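Local coordinates for resiniferatoxin-binding, phosphotriesterase-related protein (Rhodobacter sphaeroides 2.4.1, PDB 3K2G) that probably hydrolyses phosphoric diesters at a binuclear zinc centre in a TIM barrel of the phosphotriesterase family, at residues B[117-122]-B[166-171]; B[158-163]-B[170-175]; B[267-270]-B[275-278]; B[238-243]-B[281-286]. All blocks are in the same frame, centred on the assembly; numbering follows the deposited sequence.

Contact 1 of 4, residues B[117-122]-B[166-171]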
loop_
_atom_site.group_PDB
_atom_site.type_symbol
_atom_site.label_atom_id
_atom_site.label_comp_id
_atom_site.label_asym_id
_atom_site.label_seq_id
_atom_site.Cartn_x
_atom_site.Cartn_y
_atom_site.Cartn_z
ATOM N N LYS B 117 -7.807 -32.175 -35.910
ATOM C CA LYS B 117 -7.412 -30.813 -36.245
ATOM C C LYS B 117 -6.035 -30.489 -35.677
ATOM O O LYS B 117 -5.175 -29.955 -36.379
ATOM C CB LYS B 117 -8.433 -29.814 -35.698
ATOM C CG LYS B 117 -9.849 -29.957 -36.250
ATOM C CD LYS B 117 -10.719 -28.807 -35.735
ATOM C CE LYS B 117 -12.187 -28.953 -36.106
ATOM N NZ LYS B 117 -12.427 -28.835 -37.572
ATOM N N LEU B 118 -5.831 -30.817 -34.402
ATOM C CA LEU B 118 -4.552 -30.565 -33.747
ATOM C C LEU B 118 -3.390 -31.181 -34.525
ATOM O O LEU B 118 -2.345 -30.554 -34.694
ATOM C CB LEU B 118 -4.562 -31.117 -32.312
ATOM C CG LEU B 118 -5.511 -30.460 -31.303
ATOM C CD1 LEU B 118 -5.207 -30.977 -29.905
ATOM C CD2 LEU B 118 -5.345 -28.944 -31.351
ATOM N N ARG B 119 -3.572 -32.409 -35.002
ATOM C CA ARG B 119 -2.523 -33.079 -35.761
ATOM C C ARG B 119 -2.219 -32.364 -37.076
ATOM O O ARG B 119 -1.062 -32.272 -37.494
ATOM C CB ARG B 119 -2.910 -34.540 -36.015
ATOM C CG ARG B 119 -2.644 -35.444 -34.816
ATOM C CD ARG B 119 -3.153 -36.860 -35.025
ATOM N NE ARG B 119 -2.593 -37.776 -34.031
ATOM C CZ ARG B 119 -2.897 -39.068 -33.935
ATOM N NH1 ARG B 119 -3.770 -39.613 -34.771
ATOM N NH2 ARG B 119 -2.315 -39.819 -33.007
ATOM N N ARG B 120 -3.252 -31.848 -37.730
ATOM C CA ARG B 120 -3.028 -31.136 -38.980
ATOM C C ARG B 120 -2.251 -29.861 -38.666
ATOM O O ARG B 120 -1.344 -29.474 -39.403
ATOM C CB ARG B 120 -4.357 -30.789 -39.657
ATOM C CG ARG B 120 -4.189 -29.941 -40.908
ATOM C CD ARG B 120 -5.521 -29.559 -41.524
ATOM N NE ARG B 120 -5.367 -28.435 -42.445
ATOM C CZ ARG B 120 -6.376 -27.775 -43.006
ATOM N NH1 ARG B 120 -7.631 -28.122 -42.748
ATOM N NH2 ARG B 120 -6.129 -26.754 -43.814
ATOM N N ILE B 121 -2.600 -29.218 -37.556
ATOM C CA ILE B 121 -1.918 -27.993 -37.160
ATOM C C ILE B 121 -0.450 -28.269 -36.837
ATOM O O ILE B 121 0.439 -27.556 -37.301
ATOM C CB ILE B 121 -2.603 -27.345 -35.938
ATOM C CG1 ILE B 121 -4.043 -26.969 -36.303
ATOM C CG2 ILE B 121 -1.819 -26.125 -35.489
ATOM C CD1 ILE B 121 -4.846 -26.397 -35.162
ATOM N N SER B 122 -0.196 -29.311 -36.051
ATOM C CA SER B 122 1.175 -29.654 -35.695
ATOM C C SER B 122 1.944 -30.062 -36.947
ATOM O O SER B 122 3.112 -29.715 -37.110
ATOM C CB SER B 122 1.204 -30.800 -34.679
ATOM O OG SER B 122 0.736 -32.008 -35.251
ATOM N N ASP B 166 -11.231 -39.692 -28.757
ATOM C CA ASP B 166 -12.238 -39.395 -29.768
ATOM C C ASP B 166 -12.137 -40.255 -31.031
ATOM O O ASP B 166 -12.182 -39.741 -32.148
ATOM C CB ASP B 166 -12.160 -37.912 -30.143
ATOM C CG ASP B 166 -13.528 -37.267 -30.247
ATOM O OD1 ASP B 166 -14.337 -37.712 -31.091
ATOM O OD2 ASP B 166 -13.795 -36.317 -29.481
ATOM N N GLY B 167 -12.000 -41.564 -30.855
ATOM C CA GLY B 167 -11.923 -42.449 -32.003
ATOM C C GLY B 167 -10.567 -42.561 -32.672
ATOM O O GLY B 167 -10.409 -43.337 -33.614
ATOM N N THR B 168 -9.589 -41.796 -32.196
ATOM C CA THR B 168 -8.242 -41.829 -32.759
ATOM C C THR B 168 -7.275 -42.485 -31.775
ATOM O O THR B 168 -7.664 -42.840 -30.659
ATOM C CB THR B 168 -7.721 -40.409 -33.061
ATOM O OG1 THR B 168 -6.533 -40.496 -33.858
ATOM C CG2 THR B 168 -7.378 -39.684 -31.770
ATOM N N ASP B 169 -6.018 -42.642 -32.186
ATOM C CA ASP B 169 -5.008 -43.241 -31.316
ATOM C C ASP B 169 -4.148 -42.151 -30.684
ATOM O O ASP B 169 -3.099 -42.424 -30.097
ATOM C CB ASP B 169 -4.132 -44.233 -32.093
ATOM C CG ASP B 169 -3.321 -43.572 -33.189
ATOM O OD1 ASP B 169 -3.717 -42.488 -33.660
ATOM O OD2 ASP B 169 -2.289 -44.151 -33.591
ATOM N N ALA B 170 -4.599 -40.909 -30.817
ATOM C CA ALA B 170 -3.884 -39.787 -30.228
ATOM C C ALA B 170 -4.171 -39.849 -28.733
ATOM O O ALA B 170 -5.318 -40.011 -28.322
ATOM C CB ALA B 170 -4.384 -38.474 -30.813
ATOM N N ARG B 171 -3.127 -39.735 -27.923
ATOM C CA ARG B 171 -3.294 -39.789 -26.479
ATOM C C ARG B 171 -3.051 -38.424 -25.838
ATOM O O ARG B 171 -2.337 -37.587 -26.393
ATOM C CB ARG B 171 -2.368 -40.859 -25.898
ATOM C CG ARG B 171 -2.781 -42.262 -26.324
ATOM C CD ARG B 171 -1.838 -43.326 -25.820
ATOM N NE ARG B 171 -0.577 -43.328 -26.548
ATOM C CZ ARG B 171 0.413 -44.184 -26.316
ATOM N NH1 ARG B 171 0.282 -45.106 -25.369
ATOM N NH2 ARG B 171 1.528 -44.124 -27.029
#
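Thr168, Asp169 and Ala170 gather round the end of Arg119, which reaches out from helix 115-125 of the TIM barrel to the loop leading into strand 175-178. The meeting is small, burying 134 Å², and one long side chain carries it from the helix: Arg119 runs extended from CG to NE, so that the chain bridges the 8.8 Å between Arg119 CA and Ala170 CA and brings the guanidinium to the loop. Thr168 comes first. Its OG1 lies 3.0 Å from Arg119 NH1, but obliquely to the guanidinium and at an angle too poor for a hydrogen bond; the same hydroxyl gives a weak bond to Asp169 OD1. Asp169 follows and supplies the charge. Its CG is tucked between its own backbone N and carbonyl carbon (chi1 64°), which carries the carboxylate back toward the helix. There OD1 alone takes both terminal nitrogens, 3.1 Å from Arg119 NH1 and 3.1 Å from Arg119 NH2, in an end-on salt bridge. OD1 lies practically in the guanidinium plane, whereas the carboxylate stands nearly upright to it, the two planes 82° apart. NH1 meets OD1 nearly along the C-O bond direction and NH2 comes from above the carboxylate. Two bonds on one oxygen, with NE given to the carbonyl O of Val19, should hold the guanidinium against rotation. Ala170 ends the walk. Buried against Pro115 and Met131, it sets its methyl over one face of the guanidinium, displaced toward the rim, with CB 3.3 Å from Arg119 NH2.

Contact 2 of 4, residues B[158-163]-B[170-175]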
loop_
_atom_site.group_PDB
_atom_site.type_symbol
_atom_site.label_atom_id
_atom_site.label_comp_id
_atom_site.label_asym_id
_atom_site.label_seq_id
_atom_site.Cartn_x
_atom_site.Cartn_y
_atom_site.Cartn_z
ATOM N N VAL B 158 -8.278 -41.846 -18.103
ATOM C CA VAL B 158 -7.231 -42.866 -18.135
ATOM C C VAL B 158 -7.184 -43.527 -19.514
ATOM O O VAL B 158 -6.110 -43.828 -20.035
ATOM C CB VAL B 158 -7.482 -43.960 -17.071
ATOM C CG1 VAL B 158 -6.496 -45.110 -17.252
ATOM C CG2 VAL B 158 -7.355 -43.370 -15.681
ATOM N N ALA B 159 -8.357 -43.754 -20.096
ATOM C CA ALA B 159 -8.451 -44.384 -21.408
ATOM C C ALA B 159 -7.837 -43.524 -22.511
ATOM O O ALA B 159 -7.261 -44.045 -23.464
ATOM C CB ALA B 159 -9.914 -44.696 -21.730
ATOM N N GLU B 160 -7.953 -42.204 -22.380
ATOM C CA GLU B 160 -7.407 -41.293 -23.380
ATOM C C GLU B 160 -5.899 -41.133 -23.216
ATOM O O GLU B 160 -5.199 -40.750 -24.149
ATOM C CB GLU B 160 -8.094 -39.929 -23.280
ATOM C CG GLU B 160 -9.607 -40.032 -23.296
ATOM C CD GLU B 160 -10.298 -38.687 -23.382
ATOM O OE1 GLU B 160 -9.922 -37.760 -22.631
ATOM O OE2 GLU B 160 -11.234 -38.566 -24.195
ATOM N N ALA B 161 -5.401 -41.429 -22.020
ATOM C CA ALA B 161 -3.974 -41.329 -21.750
ATOM C C ALA B 161 -3.246 -42.597 -22.189
ATOM O O ALA B 161 -2.086 -42.544 -22.582
ATOM C CB ALA B 161 -3.736 -41.091 -20.256
ATOM N N LEU B 162 -3.932 -43.736 -22.135
ATOM C CA LEU B 162 -3.296 -45.002 -22.485
ATOM C C LEU B 162 -3.649 -45.595 -23.849
ATOM O O LEU B 162 -2.801 -46.234 -24.479
ATOM C CB LEU B 162 -3.599 -46.036 -21.397
ATOM C CG LEU B 162 -3.279 -45.641 -19.948
ATOM C CD1 LEU B 162 -3.775 -46.736 -19.012
ATOM C CD2 LEU B 162 -1.775 -45.419 -19.772
ATOM N N GLU B 163 -4.882 -45.386 -24.304
ATOM C CA GLU B 163 -5.332 -45.938 -25.583
ATOM C C GLU B 163 -5.440 -44.940 -26.729
ATOM O O GLU B 163 -4.702 -45.021 -27.712
ATOM C CB GLU B 163 -6.688 -46.610 -25.401
ATOM C CG GLU B 163 -6.726 -47.617 -24.276
ATOM C CD GLU B 163 -8.116 -48.160 -24.049
ATOM O OE1 GLU B 163 -8.657 -48.797 -24.977
ATOM O OE2 GLU B 163 -8.669 -47.946 -22.949
ATOM N N ALA B 170 -4.599 -40.909 -30.817
ATOM C CA ALA B 170 -3.884 -39.787 -30.228
ATOM C C ALA B 170 -4.171 -39.849 -28.733
ATOM O O ALA B 170 -5.318 -40.011 -28.322
ATOM C CB ALA B 170 -4.384 -38.474 -30.813
ATOM N N ARG B 171 -3.127 -39.735 -27.923
ATOM C CA ARG B 171 -3.294 -39.789 -26.479
ATOM C C ARG B 171 -3.051 -38.424 -25.838
ATOM O O ARG B 171 -2.337 -37.587 -26.393
ATOM C CB ARG B 171 -2.368 -40.859 -25.898
ATOM C CG ARG B 171 -2.781 -42.262 -26.324
ATOM C CD ARG B 171 -1.838 -43.326 -25.820
ATOM N NE ARG B 171 -0.577 -43.328 -26.548
ATOM C CZ ARG B 171 0.413 -44.184 -26.316
ATOM N NH1 ARG B 171 0.282 -45.106 -25.369
ATOM N NH2 ARG B 171 1.528 -44.124 -27.029
ATOM N N ILE B 172 -3.667 -38.197 -24.681
ATOM C CA ILE B 172 -3.523 -36.921 -23.990
ATOM C C ILE B 172 -2.195 -36.832 -23.259
ATOM O O ILE B 172 -1.607 -37.850 -22.894
ATOM C CB ILE B 172 -4.669 -36.690 -22.986
ATOM C CG1 ILE B 172 -4.681 -37.802 -21.932
ATOM C CG2 ILE B 172 -6.001 -36.633 -23.727
ATOM C CD1 ILE B 172 -5.706 -37.590 -20.830
ATOM N N GLY B 173 -1.724 -35.607 -23.052
ATOM C CA GLY B 173 -0.453 -35.403 -22.379
ATOM C C GLY B 173 -0.623 -34.570 -21.131
ATOM O O GLY B 173 0.314 -34.340 -20.372
ATOM N N LEU B 174 -1.848 -34.113 -20.925
ATOM C CA LEU B 174 -2.188 -33.301 -19.771
ATOM C C LEU B 174 -3.649 -33.558 -19.476
ATOM O O LEU B 174 -4.432 -33.865 -20.372
ATOM C CB LEU B 174 -1.950 -31.814 -20.073
ATOM C CG LEU B 174 -2.905 -30.768 -19.482
ATOM C CD1 LEU B 174 -2.115 -29.645 -18.862
ATOM C CD2 LEU B 174 -3.821 -30.231 -20.571
ATOM N N ILE B 175 -4.013 -33.455 -18.210
ATOM C CA ILE B 175 -5.389 -33.661 -17.807
ATOM C C ILE B 175 -6.018 -32.300 -17.654
ATOM O O ILE B 175 -5.821 -31.651 -16.624
ATOM C CB ILE B 175 -5.487 -34.358 -16.436
ATOM C CG1 ILE B 175 -4.850 -35.744 -16.513
ATOM C CG2 ILE B 175 -6.942 -34.410 -15.988
ATOM C CD1 ILE B 175 -5.024 -36.586 -15.266
HETATM O O HOH W 1 -0.498 -40.250 -22.273
#
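Ile172 N donates to Glu160 O at 3.0 Å and 157°, approaching from above the carbonyl plane, and this bond ties the loop to the last turn of helix 150-162. Around it the packing is close. Glu160 O also takes a CA-H...O contact from Arg171 CA, so neighbouring residues of the loop share one oxygen. Ile172 has CG1 between its own backbone N and carbonyl carbon (chi1 60°), which lays that branch on Ala161, 3.6 Å from Ala161 CA and 3.8 Å from Ala161 CB. Its other branch, CG2, meets Glu160 CB at 3.9 Å. The Glu160 carboxylate is engaged beyond the contact, in salt bridges with Arg113 and Arg109. A water adds a polar bridge, donating to Ala161 O at 2.8 Å and to Ile172 O at 2.7 Å.

The partly exposed side is looser. Arg171 bends at chi3 (-74°) and passes its methylene groups across the helix's final carbonyls, CD lying 3.3 Å from Leu162 O. The guanidinium adds little more than a weak bond, Arg171 NH1 to Leu162 O at 3.4 Å, although its positive charge would suit the carbonyl-rich end of a helix. Glu163 meets Arg171 through its backbone O, its own side chain directed away. Such a loop from helix to strand belongs to a beta-alpha-beta crossover of the TIM barrel: strand 128-131, helix 150-162, then strand 175-178, which carries the zinc ligand Glu177.

Contact 3 of 4, residues B[267-270]-B[275-278]; sequences DFFY and VQCP
Tyr270 N gives the shortest polar bond here, 2.8 Å to Val275 O at 156°; the return bond of this hydrogen-bonded antiparallel pair, Val275 N to Tyr270 O, is weak at 3.4 Å. Past the non-hydrogen-bonded pair Phe269-Gln276, beyond the strand ends, Cys277 N adds a nearly straight bond of 3.0 Å to Phe268 O.

Side chains divide between the two faces. On one, Phe269 and Gln276 cross at about a right angle, the amide only 25° from the ring plane. Gln276 bends at chi2 (73°), folding its amide back beside the neighbouring strand: OE1 comes 3.4 Å from Phe269 CB, and NE2 makes weak bonds to Asp267 O and to Cys277 O. OE1 has a stronger partner in Arg329 of the second subunit, so this face takes part in the subunit contact. On the other face, Val275 CG2 sits at the edge of the Tyr270 ring, 3.9 Å from Tyr270 CB. Cys277 SG reaches the same ring obliquely, 3.6 Å from Tyr270 CE2, a sulfur-aromatic contact. That ring also meets Phe74 and Phe306, which line the pocket of the bound dimercaptobutanediol.

The whole is a short two-stranded beta hairpin joined by four residues and lying apart from the parallel barrel strands; one face meets the neighbouring subunit, the other backs the aromatic wall of the ligand pocket.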
loop_
_atom_site.group_PDB
_atom_site.type_symbol
_atom_site.label_atom_id
_atom_site.label_comp_id
_atom_site.label_asym_id
_atom_site.label_seq_id
_atom_site.Cartn_x
_atom_site.Cartn_y
_atom_site.Cartn_z
ATOM N N ASP B 267 -7.029 -7.673 -22.442
ATOM C CA ASP B 267 -7.438 -6.482 -21.719
ATOM C C ASP B 267 -8.916 -6.154 -21.896
ATOM O O ASP B 267 -9.304 -4.987 -21.822
ATOM C CB ASP B 267 -6.587 -5.298 -22.185
ATOM C CG ASP B 267 -6.798 -4.968 -23.655
ATOM O OD1 ASP B 267 -7.089 -5.889 -24.450
ATOM O OD2 ASP B 267 -6.659 -3.779 -24.018
ATOM N N PHE B 268 -9.740 -7.176 -22.116
ATOM C CA PHE B 268 -11.170 -6.960 -22.310
ATOM C C PHE B 268 -11.923 -6.726 -21.007
ATOM O O PHE B 268 -11.428 -7.030 -19.918
ATOM C CB PHE B 268 -11.823 -8.168 -22.994
ATOM C CG PHE B 268 -11.047 -8.716 -24.155
ATOM C CD1 PHE B 268 -10.447 -7.868 -25.081
ATOM C CD2 PHE B 268 -10.956 -10.092 -24.349
ATOM C CE1 PHE B 268 -9.762 -8.385 -26.188
ATOM C CE2 PHE B 268 -10.277 -10.619 -25.451
ATOM C CZ PHE B 268 -9.682 -9.765 -26.370
ATOM N N PHE B 269 -13.126 -6.176 -21.141
ATOM C CA PHE B 269 -14.021 -5.971 -20.013
ATOM C C PHE B 269 -15.167 -6.932 -20.304
ATOM O O PHE B 269 -15.810 -6.837 -21.348
ATOM C CB PHE B 269 -14.574 -4.547 -19.963
ATOM C CG PHE B 269 -15.593 -4.343 -18.871
ATOM C CD1 PHE B 269 -15.212 -4.398 -17.534
ATOM C CD2 PHE B 269 -16.939 -4.155 -19.180
ATOM C CE1 PHE B 269 -16.159 -4.273 -16.511
ATOM C CE2 PHE B 269 -17.894 -4.027 -18.168
ATOM C CZ PHE B 269 -17.503 -4.088 -16.830
ATOM N N TYR B 270 -15.416 -7.870 -19.401
ATOM C CA TYR B 270 -16.487 -8.833 -19.610
ATOM C C TYR B 270 -17.809 -8.332 -19.040
ATOM O O TYR B 270 -18.113 -8.536 -17.862
ATOM C CB TYR B 270 -16.096 -10.179 -18.995
ATOM C CG TYR B 270 -15.014 -10.873 -19.784
ATOM C CD1 TYR B 270 -15.280 -11.392 -21.052
ATOM C CD2 TYR B 270 -13.714 -10.968 -19.295
ATOM C CE1 TYR B 270 -14.283 -11.984 -21.816
ATOM C CE2 TYR B 270 -12.707 -11.560 -20.054
ATOM C CZ TYR B 270 -13.000 -12.065 -21.316
ATOM O OH TYR B 270 -12.020 -12.640 -22.094
ATOM N N VAL B 275 -16.459 -7.860 -14.965
ATOM C CA VAL B 275 -15.067 -7.909 -14.535
ATOM C C VAL B 275 -14.123 -7.389 -15.607
ATOM O O VAL B 275 -14.388 -7.505 -16.805
ATOM C CB VAL B 275 -14.649 -9.342 -14.132
ATOM C CG1 VAL B 275 -15.428 -9.771 -12.907
ATOM C CG2 VAL B 275 -14.893 -10.309 -15.284
ATOM N N GLN B 276 -13.011 -6.816 -15.156
ATOM C CA GLN B 276 -12.021 -6.240 -16.048
ATOM C C GLN B 276 -10.687 -6.978 -15.997
ATOM O O GLN B 276 -10.149 -7.232 -14.921
ATOM C CB GLN B 276 -11.797 -4.773 -15.665
ATOM C CG GLN B 276 -10.704 -4.064 -16.449
ATOM C CD GLN B 276 -11.114 -3.755 -17.874
ATOM O OE1 GLN B 276 -12.123 -3.093 -18.108
ATOM N NE2 GLN B 276 -10.330 -4.223 -18.830
ATOM N N CYS B 277 -10.156 -7.312 -17.166
ATOM C CA CYS B 277 -8.864 -7.981 -17.244
ATOM C C CYS B 277 -7.799 -6.965 -16.874
ATOM O O CYS B 277 -7.820 -5.832 -17.361
ATOM C CB CYS B 277 -8.596 -8.482 -18.662
ATOM S SG CYS B 277 -9.765 -9.734 -19.206
ATOM N N PRO B 278 -6.840 -7.361 -16.026
ATOM C CA PRO B 278 -5.759 -6.474 -15.590
ATOM C C PRO B 278 -4.787 -6.185 -16.725
ATOM O O PRO B 278 -4.787 -6.883 -17.738
ATOM C CB PRO B 278 -5.107 -7.268 -14.464
ATOM C CG PRO B 278 -5.201 -8.667 -14.981
ATOM C CD PRO B 278 -6.632 -8.729 -15.513
#

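Contact 4 of 4, residues B[238-243]-B[281-286]; sequences HMNPSH and DEVARA. With ZN (zinc ion), chain J.
His243, in the loop after strand 234-236, reaches helix 280-292 with CB and one side of its imidazole. CB rests on the methyl of Ala286, 3.6 Å from Ala286 CB. CG is turned between the residue's own backbone N and carbonyl carbon (chi1 70°), and this swings the imidazole over Glu282. ND1 is linked to Glu282 O through a water, 2.8 Å from each. CE1 lies 3.6 Å from Glu282 CB, which stands over the ring face in a CH-pi contact, 3.8 Å from the centroid and 18° off the normal. At the tip, His243 NE2 is 3.7 Å from Glu282 OE2, the carboxylate inclined 50° to the ring.

Beside it, Asn240 CB packs at 4.0 Å on Val283 CG2, with Phe261 touching both residues. At the far end of the same loop His238 points the other way, NE2 binding zinc at 2.3 Å; two waters, His209 and Glu177 complete the coordination of that ion, and Asp262 holds His238 ND1.

Glu282 OE1 is taken by Ser279 N, while OE2 has a long, weak ion pair with Arg285 of the second subunit. Joined thus by methyl groups, a ring face and one water, the loop and helix meet without a direct hydrogen bond; the nearby carboxylate may favour a protonated His243, with Arg285 NH2 of the same chain, 6.3 Å from His243 ND1, working the other way.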
loop_
_atom_site.group_PDB
_atom_site.type_symbol
_atom_site.label_atom_id
_atom_site.label_comp_id
_atom_site.label_asym_id
_atom_site.label_seq_id
_atom_site.Cartn_x
_atom_site.Cartn_y
_atom_site.Cartn_z
ATOM N N HIS B 238 -5.610 -18.853 -15.019
ATOM C CA HIS B 238 -6.177 -17.516 -14.865
ATOM C C HIS B 238 -5.832 -16.792 -13.572
ATOM O O HIS B 238 -6.707 -16.288 -12.867
ATOM C CB HIS B 238 -7.692 -17.616 -15.035
ATOM C CG HIS B 238 -8.099 -18.493 -16.180
ATOM N ND1 HIS B 238 -7.447 -18.471 -17.395
ATOM C CD2 HIS B 238 -9.080 -19.422 -16.294
ATOM C CE1 HIS B 238 -8.007 -19.351 -18.208
ATOM N NE2 HIS B 238 -9.000 -19.941 -17.564
HETATM N N MSE B 239 -4.544 -16.716 -13.276
HETATM C CA MSE B 239 -4.102 -16.036 -12.068
HETATM C C MSE B 239 -4.053 -14.518 -12.227
HETATM O O MSE B 239 -4.103 -13.790 -11.241
HETATM C CB MSE B 239 -2.728 -16.555 -11.663
HETATM C CG MSE B 239 -2.751 -18.024 -11.239
HETATM SE SE MSE B 239 -4.039 -18.387 -9.833
HETATM C CE MSE B 239 -3.258 -17.254 -8.469
ATOM N N ASN B 240 -3.970 -14.051 -13.473
ATOM C CA ASN B 240 -3.885 -12.620 -13.773
ATOM C C ASN B 240 -4.767 -11.685 -12.943
ATOM O O ASN B 240 -4.276 -10.704 -12.395
ATOM C CB ASN B 240 -4.170 -12.364 -15.258
ATOM C CG ASN B 240 -3.181 -13.058 -16.172
ATOM O OD1 ASN B 240 -2.420 -12.411 -16.898
ATOM N ND2 ASN B 240 -3.188 -14.382 -16.146
ATOM N N PRO B 241 -6.076 -11.970 -12.845
ATOM C CA PRO B 241 -6.992 -11.118 -12.077
ATOM C C PRO B 241 -6.723 -10.964 -10.583
ATOM O O PRO B 241 -7.226 -10.027 -9.966
ATOM C CB PRO B 241 -8.361 -11.750 -12.342
ATOM C CG PRO B 241 -8.188 -12.397 -13.693
ATOM C CD PRO B 241 -6.825 -13.023 -13.555
ATOM N N SER B 242 -5.956 -11.878 -9.995
ATOM C CA SER B 242 -5.666 -11.790 -8.568
ATOM C C SER B 242 -4.273 -11.235 -8.295
ATOM O O SER B 242 -3.710 -11.432 -7.217
ATOM C CB SER B 242 -5.841 -13.163 -7.894
ATOM O OG SER B 242 -5.024 -14.162 -8.483
ATOM N N HIS B 243 -3.732 -10.517 -9.277
ATOM C CA HIS B 243 -2.409 -9.909 -9.171
ATOM C C HIS B 243 -2.268 -8.982 -7.964
ATOM O O HIS B 243 -1.165 -8.784 -7.460
ATOM C CB HIS B 243 -2.107 -9.099 -10.431
ATOM C CG HIS B 243 -2.931 -7.854 -10.556
ATOM N ND1 HIS B 243 -2.572 -6.661 -9.964
ATOM C CD2 HIS B 243 -4.108 -7.623 -11.186
ATOM C CE1 HIS B 243 -3.492 -5.748 -10.227
ATOM N NE2 HIS B 243 -4.434 -6.306 -10.966
ATOM N N ASP B 281 1.240 -4.616 -17.246
ATOM C CA ASP B 281 2.153 -4.021 -16.278
ATOM C C ASP B 281 1.790 -4.492 -14.868
ATOM O O ASP B 281 2.673 -4.815 -14.075
ATOM C CB ASP B 281 2.115 -2.488 -16.342
ATOM C CG ASP B 281 3.225 -1.907 -17.212
ATOM O OD1 ASP B 281 4.162 -2.648 -17.584
ATOM O OD2 ASP B 281 3.167 -0.700 -17.513
ATOM N N GLU B 282 0.496 -4.540 -14.557
ATOM C CA GLU B 282 0.061 -4.989 -13.236
ATOM C C GLU B 282 0.473 -6.444 -13.024
ATOM O O GLU B 282 0.905 -6.825 -11.939
ATOM C CB GLU B 282 -1.457 -4.863 -13.095
ATOM C CG GLU B 282 -1.975 -3.432 -13.062
ATOM C CD GLU B 282 -3.490 -3.376 -13.072
ATOM O OE1 GLU B 282 -4.090 -3.878 -14.043
ATOM O OE2 GLU B 282 -4.083 -2.837 -12.113
ATOM N N VAL B 283 0.338 -7.252 -14.069
ATOM C CA VAL B 283 0.706 -8.657 -13.990
ATOM C C VAL B 283 2.218 -8.810 -13.869
ATOM O O VAL B 283 2.704 -9.630 -13.089
ATOM C CB VAL B 283 0.200 -9.426 -15.225
ATOM C CG1 VAL B 283 0.812 -10.821 -15.274
ATOM C CG2 VAL B 283 -1.319 -9.519 -15.166
ATOM N N ALA B 284 2.960 -8.023 -14.645
ATOM C CA ALA B 284 4.417 -8.078 -14.593
ATOM C C ALA B 284 4.871 -7.823 -13.159
ATOM O O ALA B 284 5.725 -8.537 -12.639
ATOM C CB ALA B 284 5.029 -7.037 -15.532
ATOM N N ARG B 285 4.295 -6.810 -12.518
ATOM C CA ARG B 285 4.670 -6.500 -11.142
ATOM C C ARG B 285 4.350 -7.647 -10.191
ATOM O O ARG B 285 5.129 -7.935 -9.284
ATOM C CB ARG B 285 3.982 -5.223 -10.657
ATOM C CG ARG B 285 4.659 -3.942 -11.111
ATOM C CD ARG B 285 4.223 -2.760 -10.241
ATOM N NE ARG B 285 2.800 -2.463 -10.393
ATOM C CZ ARG B 285 2.269 -1.876 -11.464
ATOM N NH1 ARG B 285 3.042 -1.516 -12.479
ATOM N NH2 ARG B 285 0.963 -1.659 -11.526
ATOM N N ALA B 286 3.205 -8.297 -10.390
ATOM C CA ALA B 286 2.819 -9.418 -9.540
ATOM C C ALA B 286 3.816 -10.563 -9.717
ATOM O O ALA B 286 4.164 -11.257 -8.759
ATOM C CB ALA B 286 1.414 -9.891 -9.896
HETATM ZN ZN ZN J . -10.472 -21.308 -18.678
HETATM O O HOH W 2 0.068 -5.913 -9.471
HETATM O O HOH W 3 -9.855 -20.648 -20.604
HETATM O O HOH W 4 -11.655 -19.309 -19.315
#

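In the fold
Contacts 1 and 2 overlap on Ala170 and Arg171, so one loop is fixed first to helix 115-125 and then to helix 150-162, the centres 11 Å apart. On the opposite side of the chain's centre, contact 3 is nested within the loop closed by contact 4, and Pro278 joins them, its CB 3.4 Å from His243 CD2. Both touch the second subunit. Centres on opposite sides lie 32 to 34 Å apart, with the binuclear zinc site between them. Contact 4 supplies a zinc ligand, the side chain of Tyr270 in contact 3 is about 6 Å from the bound dimercaptobutanediol, and that of Ile172 in contact 2 about 11 Å from that of Glu177; contact 1 lies away.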